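Local atomic coordinates of probable glutathione S-transferase (Pseudomonas aeruginosa, PDB entry 6JWK), a protein that probably isomerises maleylpyruvate, as a zeta-class member of the glutathione S-transferase superfamily, and may also have glutathione transferase and maleylacetoacetate isomerase activity. Residues 20-31 / 199-210. Sequence-based numbering, arbitrary orientation.
Sequences ALKGLDYQVVPV and AFQRASPERQPD
In this zeta-class glutathione S-transferase fold, the last helix of the C-terminal domain, 198-203, and the tail after it pack against the beta-alpha-beta start of the thioredoxin-like domain, meeting the end of helix 10-22 and edge strand 28-30. Where the helices touch, Ala20 and Ala199 bring their CB atoms to 3.7 Å, and Ala20 CB lies 3.2 Å from Ala199 O. Leu21 CD2 touches Ala199 CB and comes obliquely to Phe200 CE1, 4.1 Å away, on a ring also packed on Ile17 and Val168.

Beyond the Schellman turn at Gly23, Arg202 holds Asp25 side-on. Arg202 NH1 meets the syn lone pair of Asp25 OD1 at 2.5 Å, nearly straight (167°) and in the guanidinium plane, whereas Arg202 NE reaches Asp25 OD2 at 2.9 Å from above the carboxylate plane. Asp25 is poorly ordered, so the short distance is approximate. The carboxylate and guanidinium planes stand 41° apart, in keeping with the tilt of the second bond, and a bend at chi3 (77°) brings the guanidinium edge to the acid.

Farther along, Val28 CG1 approaches Gln208 OE1 to 4.0 Å, and Pro30 CB lies 3.7 Å from Asp210 CG. The ion pair thus lies between the apolar helix contact and the tail, where a bond from Phe7 N to Asp210 OD2 fixes the carboxylate against Pro30.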
ATOM      1  N   ALA B  20     -15.277   7.661  11.767  1.00 20.22           N
ATOM      2  CA  ALA B  20     -16.716   8.006  11.687  1.00 22.31           C
ATOM      3  C   ALA B  20     -17.516   6.707  11.643  1.00 23.16           C
ATOM      4  O   ALA B  20     -18.452   6.600  12.434  1.00 24.12           O
ATOM      5  CB  ALA B  20     -17.023   8.915  10.530  1.00 22.06           C
ATOM      6  N   LEU B  21     -17.096   5.700  10.866  1.00 20.02           N
ATOM      7  CA  LEU B  21     -17.825   4.411  10.818  1.00 21.96           C
ATOM      8  C   LEU B  21     -17.818   3.723  12.193  1.00 24.91           C
ATOM      9  O   LEU B  21     -18.807   3.043  12.537  1.00 24.98           O
ATOM     10  CB  LEU B  21     -17.214   3.520   9.731  1.00 20.10           C
ATOM     11  CG  LEU B  21     -17.460   4.001   8.308  1.00 19.92           C
ATOM     12  CD1 LEU B  21     -16.623   3.175   7.331  1.00 20.58           C
ATOM     13  CD2 LEU B  21     -18.952   3.891   7.974  1.00 21.23           C
ATOM     14  N   LYS B  22     -16.750   3.890  12.970  1.00 24.22           N
ATOM     15  CA  LYS B  22     -16.651   3.278  14.314  1.00 25.79           C
ATOM     16  C   LYS B  22     -17.474   4.087  15.329  1.00 27.78           C
ATOM     17  O   LYS B  22     -17.735   3.532  16.372  1.00 29.36           O
ATOM     18  CB  LYS B  22     -15.192   3.250  14.793  1.00 24.85           C
ATOM     19  CG  LYS B  22     -14.283   2.322  14.001  1.00 25.13           C
ATOM     20  CD  LYS B  22     -14.557   0.868  14.236  1.00 26.10           C
ATOM     21  CE  LYS B  22     -13.428  -0.043  13.791  1.00 24.36           C
ATOM     22  NZ  LYS B  22     -13.928  -1.439  13.667  1.00 26.23           N
ATOM     23  N   GLY B  23     -17.775   5.359  15.056  1.00 30.48           N
ATOM     24  CA  GLY B  23     -18.409   6.309  15.993  1.00 33.72           C
ATOM     25  C   GLY B  23     -17.407   6.892  16.977  1.00 39.45           C
ATOM     26  O   GLY B  23     -17.807   7.204  18.104  1.00 37.80           O
ATOM     27  N   LEU B  24     -16.147   7.066  16.564  1.00 42.01           N
ATOM     28  CA  LEU B  24     -15.032   7.629  17.379  1.00 42.54           C
ATOM     29  C   LEU B  24     -14.532   8.956  16.783  1.00 43.07           C
ATOM     30  O   LEU B  24     -13.338   9.266  16.951  1.00 46.53           O
ATOM     31  CB  LEU B  24     -13.878   6.607  17.373  1.00 43.18           C
ATOM     32  CG  LEU B  24     -14.175   5.217  17.929  1.00 44.31           C
ATOM     33  CD1 LEU B  24     -13.042   4.268  17.616  1.00 44.12           C
ATOM     34  CD2 LEU B  24     -14.424   5.259  19.425  1.00 47.73           C
ATOM     35  N   ASP B  25     -15.317   9.713  16.020  1.00 50.64           N
ATOM     36  CA  ASP B  25     -14.715  10.848  15.254  1.00 58.10           C
ATOM     37  C   ASP B  25     -14.551  12.110  16.137  1.00 57.81           C
ATOM     38  O   ASP B  25     -13.946  13.085  15.630  1.00 51.88           O
ATOM     39  CB  ASP B  25     -15.439  11.102  13.928  1.00 61.50           C
ATOM     40  CG  ASP B  25     -16.904  11.416  14.119  1.00 70.01           C
ATOM     41  OD1 ASP B  25     -17.179  12.469  14.743  1.00 74.15           O
ATOM     42  OD2 ASP B  25     -17.749  10.587  13.701  1.00 60.33           O
ATOM     43  N   TYR B  26     -14.969  12.098  17.416  1.00 49.57           N
ATOM     44  CA  TYR B  26     -14.492  13.066  18.456  1.00 52.38           C
ATOM     45  C   TYR B  26     -12.945  13.032  18.562  1.00 50.10           C
ATOM     46  O   TYR B  26     -12.311  14.041  18.884  1.00 55.49           O
ATOM     47  CB  TYR B  26     -15.140  12.807  19.826  1.00 53.77           C
ATOM     48  CG  TYR B  26     -14.927  11.422  20.391  1.00 60.68           C
ATOM     49  CD1 TYR B  26     -15.828  10.401  20.124  1.00 64.91           C
ATOM     50  CD2 TYR B  26     -13.816  11.119  21.170  1.00 68.12           C
ATOM     51  CE1 TYR B  26     -15.640   9.123  20.625  1.00 66.83           C
ATOM     52  CE2 TYR B  26     -13.607   9.839  21.674  1.00 68.30           C
ATOM     53  CZ  TYR B  26     -14.527   8.838  21.403  1.00 71.02           C
ATOM     54  OH  TYR B  26     -14.352   7.574  21.892  1.00 75.90           O
ATOM     55  N   GLN B  27     -12.310  11.906  18.259  1.00 42.65           N
ATOM     56  CA  GLN B  27     -10.833  11.783  18.288  1.00 47.52           C
ATOM     57  C   GLN B  27     -10.111  12.705  17.262  1.00 50.30           C
ATOM     58  O   GLN B  27      -8.882  12.960  17.450  1.00 44.36           O
ATOM     59  CB  GLN B  27     -10.513  10.290  18.142  1.00 49.76           C
ATOM     60  CG  GLN B  27     -11.122   9.443  19.260  1.00 53.16           C
ATOM     61  CD  GLN B  27     -10.565   8.038  19.386  1.00 57.48           C
ATOM     62  OE1 GLN B  27      -9.905   7.482  18.490  1.00 54.51           O
ATOM     63  NE2 GLN B  27     -10.850   7.431  20.530  1.00 54.72           N
ATOM     64  N   VAL B  28     -10.755  13.202  16.193  1.00 48.49           N
ATOM     65  CA  VAL B  28     -10.055  13.997  15.117  1.00 49.59           C
ATOM     66  C   VAL B  28      -9.562  15.348  15.674  1.00 45.82           C
ATOM     67  O   VAL B  28     -10.274  15.886  16.461  1.00 44.61           O
ATOM     68  CB  VAL B  28     -10.917  14.209  13.849  1.00 42.21           C
ATOM     69  CG1 VAL B  28     -10.212  15.132  12.865  1.00 40.00           C
ATOM     70  CG2 VAL B  28     -11.317  12.875  13.213  1.00 40.50           C
ATOM     71  N   VAL B  29      -8.388  15.830  15.221  1.00 46.35           N
ATOM     72  CA  VAL B  29      -7.627  17.040  15.659  1.00 43.98           C
ATOM     73  C   VAL B  29      -6.953  17.671  14.448  1.00 45.52           C
ATOM     74  O   VAL B  29      -5.953  17.156  13.972  1.00 48.03           O
ATOM     75  CB  VAL B  29      -6.543  16.689  16.699  1.00 48.77           C
ATOM     76  CG1 VAL B  29      -5.681  17.898  17.035  1.00 45.12           C
ATOM     77  CG2 VAL B  29      -7.110  16.029  17.952  1.00 49.42           C
ATOM     78  N   PRO B  30      -7.466  18.795  13.896  1.00 58.23           N
ATOM     79  CA  PRO B  30      -6.808  19.527  12.801  1.00 57.77           C
ATOM     80  C   PRO B  30      -5.352  20.034  12.857  1.00 60.72           C
ATOM     81  O   PRO B  30      -4.892  20.343  13.911  1.00 61.85           O
ATOM     82  CB  PRO B  30      -7.644  20.817  12.681  1.00 58.34           C
ATOM     83  CG  PRO B  30      -8.666  20.760  13.798  1.00 60.83           C
ATOM     84  CD  PRO B  30      -8.825  19.302  14.153  1.00 59.22           C
ATOM     85  N   VAL B  31      -4.751  20.231  11.668  1.00 65.94           N
ATOM     86  CA  VAL B  31      -3.378  20.761  11.380  1.00 70.62           C
ATOM     87  C   VAL B  31      -2.376  19.992  12.238  1.00 69.24           C
ATOM     88  O   VAL B  31      -2.057  18.865  11.812  1.00 61.73           O
ATOM     89  CB  VAL B  31      -3.272  22.293  11.555  1.00 78.61           C
ATOM     90  CG1 VAL B  31      -1.833  22.803  11.600  1.00 81.85           C
ATOM     91  CG2 VAL B  31      -4.039  23.021  10.458  1.00 84.37           C
ATOM     92  N   ALA B 199     -21.775   9.270   8.458  1.00 27.54           N
ATOM     93  CA  ALA B 199     -20.364   8.997   8.816  1.00 26.27           C
ATOM     94  C   ALA B 199     -19.468   9.600   7.722  1.00 22.95           C
ATOM     95  O   ALA B 199     -18.498  10.270   8.034  1.00 21.53           O
ATOM     96  CB  ALA B 199     -20.114   7.512   9.001  1.00 29.32           C
ATOM     97  N   PHE B 200     -19.794   9.414   6.451  1.00 20.57           N
ATOM     98  CA  PHE B 200     -18.949   9.962   5.364  1.00 21.38           C
ATOM     99  C   PHE B 200     -19.065  11.486   5.294  1.00 20.44           C
ATOM    100  O   PHE B 200     -18.040  12.208   5.018  1.00 22.08           O
ATOM    101  CB  PHE B 200     -19.326   9.310   4.045  1.00 19.91           C
ATOM    102  CG  PHE B 200     -18.755   7.934   3.898  1.00 20.22           C
ATOM    103  CD1 PHE B 200     -19.390   6.842   4.463  1.00 19.12           C
ATOM    104  CD2 PHE B 200     -17.614   7.740   3.125  1.00 19.72           C
ATOM    105  CE1 PHE B 200     -18.856   5.568   4.287  1.00 20.68           C
ATOM    106  CE2 PHE B 200     -17.104   6.472   2.941  1.00 18.62           C
ATOM    107  CZ  PHE B 200     -17.691   5.395   3.551  1.00 18.21           C
ATOM    108  N   GLN B 201     -20.284  11.994   5.439  1.00 21.91           N
ATOM    109  CA  GLN B 201     -20.498  13.463   5.404  1.00 21.25           C
ATOM    110  C   GLN B 201     -19.695  14.139   6.537  1.00 21.03           C
ATOM    111  O   GLN B 201     -19.028  15.130   6.236  1.00 22.92           O
ATOM    112  CB  GLN B 201     -21.984  13.792   5.526  1.00 23.01           C
ATOM    113  CG  GLN B 201     -22.829  13.337   4.344  1.00 24.06           C
ATOM    114  CD  GLN B 201     -24.293  13.190   4.707  1.00 29.51           C
ATOM    115  OE1 GLN B 201     -24.716  13.394   5.844  1.00 36.76           O
ATOM    116  NE2 GLN B 201     -25.073  12.720   3.767  1.00 23.54           N
ATOM    117  N   ARG B 202     -19.688  13.575   7.756  1.00 23.22           N
ATOM    118  CA  ARG B 202     -18.873  14.122   8.886  1.00 26.85           C
ATOM    119  C   ARG B 202     -17.386  14.118   8.526  1.00 25.47           C
ATOM    120  O   ARG B 202     -16.649  15.084   8.913  1.00 23.21           O
ATOM    121  CB  ARG B 202     -19.040  13.280  10.148  1.00 31.14           C
ATOM    122  CG  ARG B 202     -20.401  13.424  10.799  1.00 43.31           C
ATOM    123  CD  ARG B 202     -20.644  12.249  11.734  1.00 53.26           C
ATOM    124  NE  ARG B 202     -19.884  12.458  12.942  1.00 52.63           N
ATOM    125  CZ  ARG B 202     -20.344  13.113  14.012  1.00 76.45           C
ATOM    126  NH1 ARG B 202     -19.568  13.285  15.075  1.00 76.06           N
ATOM    127  NH2 ARG B 202     -21.586  13.577  14.031  1.00 80.63           N
ATOM    128  N   ALA B 203     -16.923  13.042   7.874  1.00 21.71           N
ATOM    129  CA  ALA B 203     -15.496  12.826   7.558  1.00 21.05           C
ATOM    130  C   ALA B 203     -15.059  13.729   6.407  1.00 20.14           C
ATOM    131  O   ALA B 203     -13.867  13.924   6.209  1.00 20.74           O
ATOM    132  CB  ALA B 203     -15.258  11.362   7.263  1.00 20.37           C
ATOM    133  N   SER B 204     -15.987  14.232   5.613  1.00 19.26           N
ATOM    134  CA  SER B 204     -15.638  14.931   4.356  1.00 20.49           C
ATOM    135  C   SER B 204     -14.735  16.126   4.671  1.00 19.71           C
ATOM    136  O   SER B 204     -14.867  16.787   5.691  1.00 22.11           O
ATOM    137  CB  SER B 204     -16.924  15.358   3.600  1.00 24.19           C
ATOM    138  OG  SER B 204     -17.626  16.359   4.339  1.00 25.01           O
ATOM    139  N   PRO B 205     -13.823  16.487   3.759  1.00 20.67           N
ATOM    140  CA  PRO B 205     -13.030  17.708   3.889  1.00 23.33           C
ATOM    141  C   PRO B 205     -13.863  18.966   4.193  1.00 24.79           C
ATOM    142  O   PRO B 205     -13.503  19.763   5.103  1.00 24.11           O
ATOM    143  CB  PRO B 205     -12.367  17.830   2.495  1.00 21.59           C
ATOM    144  CG  PRO B 205     -12.282  16.404   1.988  1.00 23.34           C
ATOM    145  CD  PRO B 205     -13.520  15.739   2.535  1.00 21.45           C
ATOM    146  N   GLU B 206     -15.008  19.086   3.509  1.00 22.86           N
ATOM    147  CA  GLU B 206     -15.830  20.322   3.497  1.00 25.26           C
ATOM    148  C   GLU B 206     -16.471  20.526   4.865  1.00 26.30           C
ATOM    149  O   GLU B 206     -16.863  21.678   5.150  1.00 27.79           O
ATOM    150  CB  GLU B 206     -16.892  20.283   2.387  1.00 26.55           C
ATOM    151  CG  GLU B 206     -16.306  20.179   0.989  1.00 27.56           C
ATOM    152  CD  GLU B 206     -16.134  18.783   0.408  1.00 31.69           C
ATOM    153  OE1 GLU B 206     -15.971  17.824   1.173  1.00 27.71           O
ATOM    154  OE2 GLU B 206     -16.185  18.664  -0.828  1.00 40.56           O
ATOM    155  N   ARG B 207     -16.548  19.479   5.690  1.00 19.98           N
ATOM    156  CA  ARG B 207     -17.187  19.553   7.010  1.00 19.05           C
ATOM    157  C   ARG B 207     -16.116  19.608   8.111  1.00 22.49           C
ATOM    158  O   ARG B 207     -16.474  19.505   9.278  1.00 24.98           O
ATOM    159  CB  ARG B 207     -18.178  18.399   7.150  1.00 20.72           C
ATOM    160  CG  ARG B 207     -19.403  18.488   6.224  1.00 22.25           C
ATOM    161  CD  ARG B 207     -20.281  19.734   6.453  1.00 23.42           C
ATOM    162  NE  ARG B 207     -20.894  19.670   7.786  1.00 26.45           N
ATOM    163  CZ  ARG B 207     -21.184  20.712   8.565  1.00 27.87           C
ATOM    164  NH1 ARG B 207     -21.012  21.962   8.164  1.00 29.02           N
ATOM    165  NH2 ARG B 207     -21.690  20.507   9.747  1.00 27.55           N
ATOM    166  N   GLN B 208     -14.843  19.700   7.768  1.00 23.92           N
ATOM    167  CA  GLN B 208     -13.786  19.737   8.815  1.00 27.77           C
ATOM    168  C   GLN B 208     -13.773  21.130   9.459  1.00 31.02           C
ATOM    169  O   GLN B 208     -14.013  22.129   8.790  1.00 30.84           O
ATOM    170  CB  GLN B 208     -12.434  19.344   8.222  1.00 25.77           C
ATOM    171  CG  GLN B 208     -12.422  17.883   7.750  1.00 25.36           C
ATOM    172  CD  GLN B 208     -12.860  16.969   8.877  1.00 28.56           C
ATOM    173  OE1 GLN B 208     -12.252  16.991   9.949  1.00 26.97           O
ATOM    174  NE2 GLN B 208     -13.909  16.165   8.659  1.00 23.20           N
ATOM    175  N   PRO B 209     -13.475  21.221  10.768  1.00 36.85           N
ATOM    176  CA  PRO B 209     -13.212  22.516  11.423  1.00 38.55           C
ATOM    177  C   PRO B 209     -12.143  23.375  10.729  1.00 37.33           C
ATOM    178  O   PRO B 209     -12.298  24.542  10.709  1.00 43.51           O
ATOM    179  CB  PRO B 209     -12.703  22.095  12.807  1.00 41.86           C
ATOM    180  CG  PRO B 209     -13.382  20.745  13.046  1.00 48.03           C
ATOM    181  CD  PRO B 209     -13.345  20.070  11.686  1.00 40.29           C
ATOM    182  N   ASP B 210     -11.113  22.774  10.134  1.00 42.77           N
ATOM    183  CA  ASP B 210     -10.004  23.516   9.473  1.00 42.69           C
ATOM    184  C   ASP B 210     -10.353  23.834   8.012  1.00 42.85           C
ATOM    185  O   ASP B 210      -9.439  24.267   7.272  1.00 38.53           O
ATOM    186  CB  ASP B 210      -8.660  22.781   9.617  1.00 42.26           C
ATOM    187  CG  ASP B 210      -8.644  21.348   9.107  1.00 52.15           C
ATOM    188  OD1 ASP B 210      -9.684  20.668   9.266  1.00 47.69           O
ATOM    189  OD2 ASP B 210      -7.577  20.915   8.561  1.00 48.91           O
TER